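Tannase (Lactobacillus plantarum, PDB 3WA7) probably hydrolyses the galloyl ester bonds of tannins, releasing gallic acid, as an alpha/beta-hydrolase of the tannase class. Local coordinates at residues 225-230 / 245-250; 340-345 / 419-424. All coordinates share one frame; numbering follows the deposited sequence.

Contact 1: residues 225-230 / 245-250; sequences DWHRYQ and PVSGQL
Trp-226 lies flat over the backbone of Gly-248 in an antiparallel beta hairpin formed by strands 225-232 and 241-249. This is a two-stranded surface hairpin, and its Trp-226 and Arg-228 side chains pack on loop 340-345. CG of Trp-226 sits between the backbone N and the carbonyl carbon (chi1 50°), which folds the indole back across the neighbouring strand. Gly-248 N lies beneath the centre of the ring system. Gly-248 CA, which bears no side chain, makes a CH-pi contact, 3.8 Å from the centroid of the five-membered ring of Trp-226. At one end of the indole, CZ3 of Trp-226 rests 4.1 Å from CG2 of Val-246. At the other, its CD1 packs against CD2 of Leu-250.

Two hydrogen-bonded pairs join the strands, Trp-226 with Gly-248 and Arg-228 with Val-246. In the second, Arg-228 N reaches Val-246 O at 2.9 Å in a nearly straight bond (171°). The side chains of this pair also meet, CG of Arg-228 against CG2 of Val-246. CG1 of Val-246 takes the side chain of Gln-230, which crosses it at about a right angle.

Asp-225, His-227 and Tyr-229 lie on the other face of the hairpin. NE2 of His-227 donates to Asp-225 OD2 at 2.7 Å, which would hold the ring in that turn. OD2 lies in the plane of the imidazole and accepts through its anti lone pair. Tyr-229 CE2 packs against Pro-245 CB. Asp-225 and Gln-249 run side by side, their carboxylate and amide planes 13° apart. One water bridges them, donating to Asp-225 OD1 at 2.8 Å and to Gln-249 OE1 at 3.0 Å.

Contact 2: residues 340-345 / 419-424; sequences TRMKAV and DRDTSF. With GOL (glycerol), chain E.
The loop that carries Asp-419, the probable acid of a Ser-His-Asp triad with Ser-163 and His-451, meets loop 340-345 here. Arg-420 grips Thr-340 side-on with two nitrogens. NE donates to Thr-340 O at 2.9 Å, from above the carbonyl plane. NH2 donates to Thr-340 OG1 at 3.0 Å, and that bond is bent (137°). Turns at chi2 (113°) and chi3 (71°) swing the guanidinium round to Thr-340. Met-342, a selenomethionine, covers one face of this group, with CB 3.3 Å above the plane and toward its rim. NH2 has a second acceptor in His-227 O. With an alanine here in place of Arg-420 the guanidinium would be gone, which would probably leave Thr-340 O without the NE donor, Thr-340 OG1 and His-227 O without NH2, and Met-342 CB without the flat surface beneath it.

Beyond CB, the extended chain of Met-342 reaches Asp-421 of loop 419-424. Its SE lies 3.3 Å from Asp-421 OD1. Lys-343 is also extended, and its NZ donates to Asp-421 O at 2.9 Å, in the carbonyl plane and on a lone pair. A glycerol, probably from the crystallisation liquor, ties the same two residues together. Its O1 accepts from Lys-343 NZ at 2.8 Å and donates to Asp-421 OD2 at 2.6 Å. Lys-343 NZ also donates to glycerol O2, and Glu-357 binds the glycerol too.

Asp-419 OD1 accepts from Asp-421 N at 2.9 Å, closing an Asx turn. Asp-419 OD2 is hydrogen-bonded to His-451 ND1. An acid on a loop after a sheet strand, paired with the histidine, is typical of the alpha/beta-hydrolase catalytic site.

Both segments of contact 1 come earlier in the chain than those of contact 2, and the centres of the two contacts are about 11 Å apart. The hairpin of contact 1 follows helix 209-220 and stands apart from the main mixed sheet. Segment 419-424 of contact 2 follows strand 410-414 of that sheet, and segment 340-345 follows helix 332-339. The contacts touch directly. His-227 N probably hydrogen-bonds Arg-341 O. Trp-226 CB packs on Met-342 O, and Arg-228 on Lys-343. Loop 340-345 thus lies against both the hairpin and the loop bearing the probable triad acid. This connects a surface hairpin to the likely catalytic region.

Contact 1: residues 225-230 / 245-250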
loop_
_atom_site.group_PDB
_atom_site.type_symbol
_atom_site.label_atom_id
_atom_site.label_comp_id
_atom_site.label_asym_id
_atom_site.label_seq_id
_atom_site.Cartn_x
_atom_site.Cartn_y
_atom_site.Cartn_z
ATOM N N ASP A 225 -14.233 -16.842 -15.662
ATOM C CA ASP A 225 -13.288 -17.795 -15.106
ATOM C C ASP A 225 -12.231 -16.994 -14.360
ATOM O O ASP A 225 -11.797 -15.946 -14.830
ATOM C CB ASP A 225 -12.635 -18.642 -16.206
ATOM C CG ASP A 225 -12.081 -17.809 -17.341
ATOM O OD1 ASP A 225 -12.877 -17.130 -18.025
ATOM O OD2 ASP A 225 -10.852 -17.837 -17.554
ATOM N N TRP A 226 -11.848 -17.464 -13.179
ATOM C CA TRP A 226 -10.823 -16.779 -12.406
ATOM C C TRP A 226 -9.629 -17.702 -12.222
ATOM O O TRP A 226 -9.768 -18.926 -12.236
ATOM C CB TRP A 226 -11.364 -16.314 -11.047
ATOM C CG TRP A 226 -12.079 -17.362 -10.248
ATOM C CD1 TRP A 226 -13.414 -17.655 -10.287
ATOM C CD2 TRP A 226 -11.503 -18.241 -9.276
ATOM N NE1 TRP A 226 -13.704 -18.661 -9.396
ATOM C CE2 TRP A 226 -12.549 -19.040 -8.763
ATOM C CE3 TRP A 226 -10.203 -18.433 -8.787
ATOM C CZ2 TRP A 226 -12.335 -20.017 -7.784
ATOM C CZ3 TRP A 226 -9.990 -19.406 -7.811
ATOM C CH2 TRP A 226 -11.054 -20.185 -7.322
ATOM N N HIS A 227 -8.454 -17.107 -12.050
ATOM C CA HIS A 227 -7.217 -17.867 -11.896
ATOM C C HIS A 227 -6.292 -17.190 -10.896
ATOM O O HIS A 227 -6.036 -15.994 -10.999
ATOM C CB HIS A 227 -6.504 -17.954 -13.249
ATOM C CG HIS A 227 -7.383 -18.429 -14.361
ATOM N ND1 HIS A 227 -7.562 -19.765 -14.651
ATOM C CD2 HIS A 227 -8.185 -17.749 -15.214
ATOM C CE1 HIS A 227 -8.437 -19.886 -15.632
ATOM N NE2 HIS A 227 -8.830 -18.678 -15.992
ATOM N N ARG A 228 -5.787 -17.954 -9.932
ATOM C CA ARG A 228 -4.872 -17.399 -8.942
ATOM C C ARG A 228 -4.012 -18.505 -8.349
ATOM O O ARG A 228 -4.112 -19.663 -8.749
ATOM C CB ARG A 228 -5.656 -16.696 -7.825
ATOM C CG ARG A 228 -6.508 -17.625 -6.972
ATOM C CD ARG A 228 -7.556 -16.855 -6.174
ATOM N NE ARG A 228 -6.974 -15.913 -5.219
ATOM C CZ ARG A 228 -7.686 -15.054 -4.494
ATOM N NH1 ARG A 228 -9.008 -15.013 -4.619
ATOM N NH2 ARG A 228 -7.083 -14.239 -3.637
ATOM N N TYR A 229 -3.152 -18.135 -7.409
ATOM C CA TYR A 229 -2.298 -19.101 -6.736
ATOM C C TYR A 229 -2.564 -18.970 -5.245
ATOM O O TYR A 229 -2.496 -17.871 -4.693
ATOM C CB TYR A 229 -0.816 -18.831 -7.026
ATOM C CG TYR A 229 -0.392 -19.167 -8.440
ATOM C CD1 TYR A 229 -0.627 -18.281 -9.490
ATOM C CD2 TYR A 229 0.210 -20.391 -8.735
ATOM C CE1 TYR A 229 -0.276 -18.606 -10.800
ATOM C CE2 TYR A 229 0.564 -20.728 -10.042
ATOM C CZ TYR A 229 0.318 -19.830 -11.069
ATOM O OH TYR A 229 0.656 -20.156 -12.365
ATOM N N GLN A 230 -2.889 -20.084 -4.596
ATOM C CA GLN A 230 -3.155 -20.053 -3.167
ATOM C C GLN A 230 -2.006 -20.690 -2.398
ATOM O O GLN A 230 -1.513 -21.757 -2.762
ATOM C CB GLN A 230 -4.460 -20.781 -2.833
ATOM C CG GLN A 230 -4.405 -22.286 -3.007
ATOM C CD GLN A 230 -5.592 -22.984 -2.371
ATOM O OE1 GLN A 230 -6.743 -22.740 -2.737
ATOM N NE2 GLN A 230 -5.317 -23.857 -1.408
ATOM N N PRO A 245 -1.598 -23.538 -8.131
ATOM C CA PRO A 245 -2.556 -22.850 -8.997
ATOM C C PRO A 245 -3.978 -23.318 -8.724
ATOM O O PRO A 245 -4.226 -24.508 -8.528
ATOM C CB PRO A 245 -2.079 -23.220 -10.396
ATOM C CG PRO A 245 -1.548 -24.609 -10.199
ATOM C CD PRO A 245 -0.760 -24.469 -8.911
ATOM N N VAL A 246 -4.904 -22.371 -8.696
ATOM C CA VAL A 246 -6.304 -22.682 -8.460
ATOM C C VAL A 246 -7.153 -21.833 -9.392
ATOM O O VAL A 246 -6.802 -20.695 -9.701
ATOM C CB VAL A 246 -6.707 -22.398 -6.997
ATOM C CG1 VAL A 246 -5.959 -23.337 -6.064
ATOM C CG2 VAL A 246 -6.404 -20.953 -6.643
ATOM N N SER A 247 -8.262 -22.393 -9.854
ATOM C CA SER A 247 -9.144 -21.668 -10.754
ATOM C C SER A 247 -10.582 -22.104 -10.545
ATOM O O SER A 247 -10.853 -23.074 -9.838
ATOM C CB SER A 247 -8.738 -21.911 -12.208
ATOM O OG SER A 247 -8.882 -23.277 -12.557
ATOM N N GLY A 248 -11.503 -21.378 -11.163
ATOM C CA GLY A 248 -12.904 -21.713 -11.035
ATOM C C GLY A 248 -13.764 -20.913 -11.986
ATOM O O GLY A 248 -13.292 -19.971 -12.622
ATOM N N GLN A 249 -15.030 -21.302 -12.083
ATOM C CA GLN A 249 -15.994 -20.634 -12.943
ATOM C C GLN A 249 -17.055 -19.999 -12.059
ATOM O O GLN A 249 -17.542 -20.630 -11.120
ATOM C CB GLN A 249 -16.666 -21.642 -13.878
ATOM C CG GLN A 249 -15.775 -22.205 -14.967
ATOM C CD GLN A 249 -15.351 -21.153 -15.969
ATOM O OE1 GLN A 249 -16.160 -20.333 -16.407
ATOM N NE2 GLN A 249 -14.078 -21.180 -16.352
ATOM N N LEU A 250 -17.408 -18.753 -12.351
ATOM C CA LEU A 250 -18.426 -18.060 -11.575
ATOM C C LEU A 250 -19.782 -18.708 -11.818
ATOM O O LEU A 250 -20.130 -19.030 -12.954
ATOM C CB LEU A 250 -18.504 -16.583 -11.977
ATOM C CG LEU A 250 -17.266 -15.714 -11.758
ATOM C CD1 LEU A 250 -17.578 -14.283 -12.174
ATOM C CD2 LEU A 250 -16.848 -15.768 -10.295
HETATM O O HOH W 1 -15.390 -18.285 -18.528
HETATM O O HOH W 2 -16.337 -19.278 -8.339
#

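Contact 2: residues 340-345 / 419-424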
loop_
_atom_site.group_PDB
_atom_site.type_symbol
_atom_site.label_atom_id
_atom_site.label_comp_id
_atom_site.label_asym_id
_atom_site.label_seq_id
_atom_site.Cartn_x
_atom_site.Cartn_y
_atom_site.Cartn_z
ATOM N N THR A 340 -6.691 -11.812 -17.599
ATOM C CA THR A 340 -7.455 -12.730 -16.744
ATOM C C THR A 340 -7.874 -12.182 -15.383
ATOM O O THR A 340 -7.203 -11.337 -14.777
ATOM C CB THR A 340 -6.734 -14.095 -16.497
ATOM O OG1 THR A 340 -5.683 -13.933 -15.536
ATOM C CG2 THR A 340 -6.165 -14.649 -17.800
ATOM N N ARG A 341 -9.018 -12.675 -14.922
ATOM C CA ARG A 341 -9.578 -12.313 -13.630
ATOM C C ARG A 341 -8.875 -13.169 -12.582
ATOM O O ARG A 341 -8.646 -14.358 -12.799
ATOM C CB ARG A 341 -11.083 -12.607 -13.617
ATOM C CG ARG A 341 -11.719 -12.599 -12.231
ATOM C CD ARG A 341 -13.079 -13.290 -12.247
ATOM N NE ARG A 341 -14.151 -12.441 -12.759
ATOM C CZ ARG A 341 -14.815 -11.547 -12.029
ATOM N NH1 ARG A 341 -14.521 -11.379 -10.746
ATOM N NH2 ARG A 341 -15.783 -10.828 -12.581
HETATM N N MSE A 342 -8.542 -12.567 -11.448
HETATM C CA MSE A 342 -7.863 -13.286 -10.379
HETATM C C MSE A 342 -8.820 -13.746 -9.288
HETATM O O MSE A 342 -8.855 -14.924 -8.934
HETATM C CB MSE A 342 -6.793 -12.393 -9.752
HETATM C CG MSE A 342 -6.014 -13.053 -8.636
HETATM SE SE MSE A 342 -4.942 -11.772 -7.681
HETATM C CE MSE A 342 -4.801 -12.707 -6.000
ATOM N N LYS A 343 -9.599 -12.805 -8.765
ATOM C CA LYS A 343 -10.532 -13.083 -7.677
ATOM C C LYS A 343 -11.979 -13.311 -8.101
ATOM O O LYS A 343 -12.424 -12.817 -9.138
ATOM C CB LYS A 343 -10.470 -11.937 -6.665
ATOM C CG LYS A 343 -9.077 -11.720 -6.088
ATOM C CD LYS A 343 -9.023 -10.490 -5.201
ATOM C CE LYS A 343 -7.647 -10.332 -4.569
ATOM N NZ LYS A 343 -7.579 -9.138 -3.678
ATOM N N ALA A 344 -12.705 -14.062 -7.276
ATOM C CA ALA A 344 -14.110 -14.365 -7.526
ATOM C C ALA A 344 -14.990 -13.198 -7.081
ATOM O O ALA A 344 -14.502 -12.079 -6.919
ATOM C CB ALA A 344 -14.508 -15.641 -6.789
ATOM N N VAL A 345 -16.277 -13.462 -6.865
ATOM C CA VAL A 345 -17.218 -12.413 -6.476
ATOM C C VAL A 345 -17.972 -12.704 -5.174
ATOM O O VAL A 345 -18.575 -13.766 -5.025
ATOM C CB VAL A 345 -18.269 -12.196 -7.594
ATOM C CG1 VAL A 345 -19.147 -10.996 -7.268
ATOM C CG2 VAL A 345 -17.574 -12.008 -8.930
ATOM N N ASP A 419 -1.170 -6.352 -12.640
ATOM C CA ASP A 419 -1.608 -6.598 -11.268
ATOM C C ASP A 419 -3.138 -6.636 -11.225
ATOM O O ASP A 419 -3.793 -5.616 -11.442
ATOM C CB ASP A 419 -1.083 -5.476 -10.362
ATOM C CG ASP A 419 -1.416 -5.690 -8.897
ATOM O OD1 ASP A 419 -2.454 -6.311 -8.598
ATOM O OD2 ASP A 419 -0.642 -5.208 -8.038
ATOM N N ARG A 420 -3.697 -7.813 -10.942
ATOM C CA ARG A 420 -5.147 -7.992 -10.882
ATOM C C ARG A 420 -5.683 -8.182 -9.462
ATOM O O ARG A 420 -6.810 -8.652 -9.280
ATOM C CB ARG A 420 -5.558 -9.203 -11.728
ATOM C CG ARG A 420 -4.947 -9.211 -13.118
ATOM C CD ARG A 420 -3.977 -10.361 -13.265
ATOM N NE ARG A 420 -4.669 -11.646 -13.310
ATOM C CZ ARG A 420 -4.501 -12.630 -12.431
ATOM N NH1 ARG A 420 -3.657 -12.490 -11.414
ATOM N NH2 ARG A 420 -5.177 -13.765 -12.577
ATOM N N ASP A 421 -4.892 -7.821 -8.455
ATOM C CA ASP A 421 -5.337 -7.984 -7.073
ATOM C C ASP A 421 -6.460 -7.019 -6.721
ATOM O O ASP A 421 -7.224 -7.249 -5.785
ATOM C CB ASP A 421 -4.159 -7.833 -6.111
ATOM C CG ASP A 421 -3.287 -9.072 -6.079
ATOM O OD1 ASP A 421 -2.687 -9.409 -7.121
ATOM O OD2 ASP A 421 -3.215 -9.723 -5.016
ATOM N N THR A 422 -6.549 -5.933 -7.478
ATOM C CA THR A 422 -7.617 -4.960 -7.303
ATOM C C THR A 422 -7.729 -4.241 -8.643
ATOM O O THR A 422 -6.779 -4.228 -9.424
ATOM C CB THR A 422 -7.319 -3.955 -6.158
ATOM O OG1 THR A 422 -8.521 -3.248 -5.824
ATOM C CG2 THR A 422 -6.241 -2.958 -6.566
ATOM N N SER A 423 -8.890 -3.667 -8.925
ATOM C CA SER A 423 -9.087 -2.967 -10.190
ATOM C C SER A 423 -8.145 -1.784 -10.367
ATOM O O SER A 423 -7.760 -1.129 -9.397
ATOM C CB SER A 423 -10.528 -2.462 -10.301
ATOM O OG SER A 423 -10.673 -1.616 -11.431
ATOM N N PHE A 424 -7.781 -1.519 -11.619
ATOM C CA PHE A 424 -6.918 -0.392 -11.954
ATOM C C PHE A 424 -7.616 0.891 -11.519
ATOM O O PHE A 424 -6.968 1.894 -11.242
ATOM C CB PHE A 424 -6.679 -0.339 -13.464
ATOM C CG PHE A 424 -5.972 -1.544 -14.006
ATOM C CD1 PHE A 424 -6.552 -2.314 -15.010
ATOM C CD2 PHE A 424 -4.723 -1.909 -13.511
ATOM C CE1 PHE A 424 -5.893 -3.438 -15.516
ATOM C CE2 PHE A 424 -4.057 -3.026 -14.006
ATOM C CZ PHE A 424 -4.642 -3.791 -15.011
HETATM C C1 GOL E . -4.235 -8.637 -2.011
HETATM O O1 GOL E . -4.877 -9.457 -2.992
HETATM C C2 GOL E . -5.131 -8.509 -0.779
HETATM O O2 GOL E . -6.444 -8.136 -1.191
HETATM C C3 GOL E . -4.586 -7.429 0.154
HETATM O O3 GOL E . -5.029 -7.692 1.489
#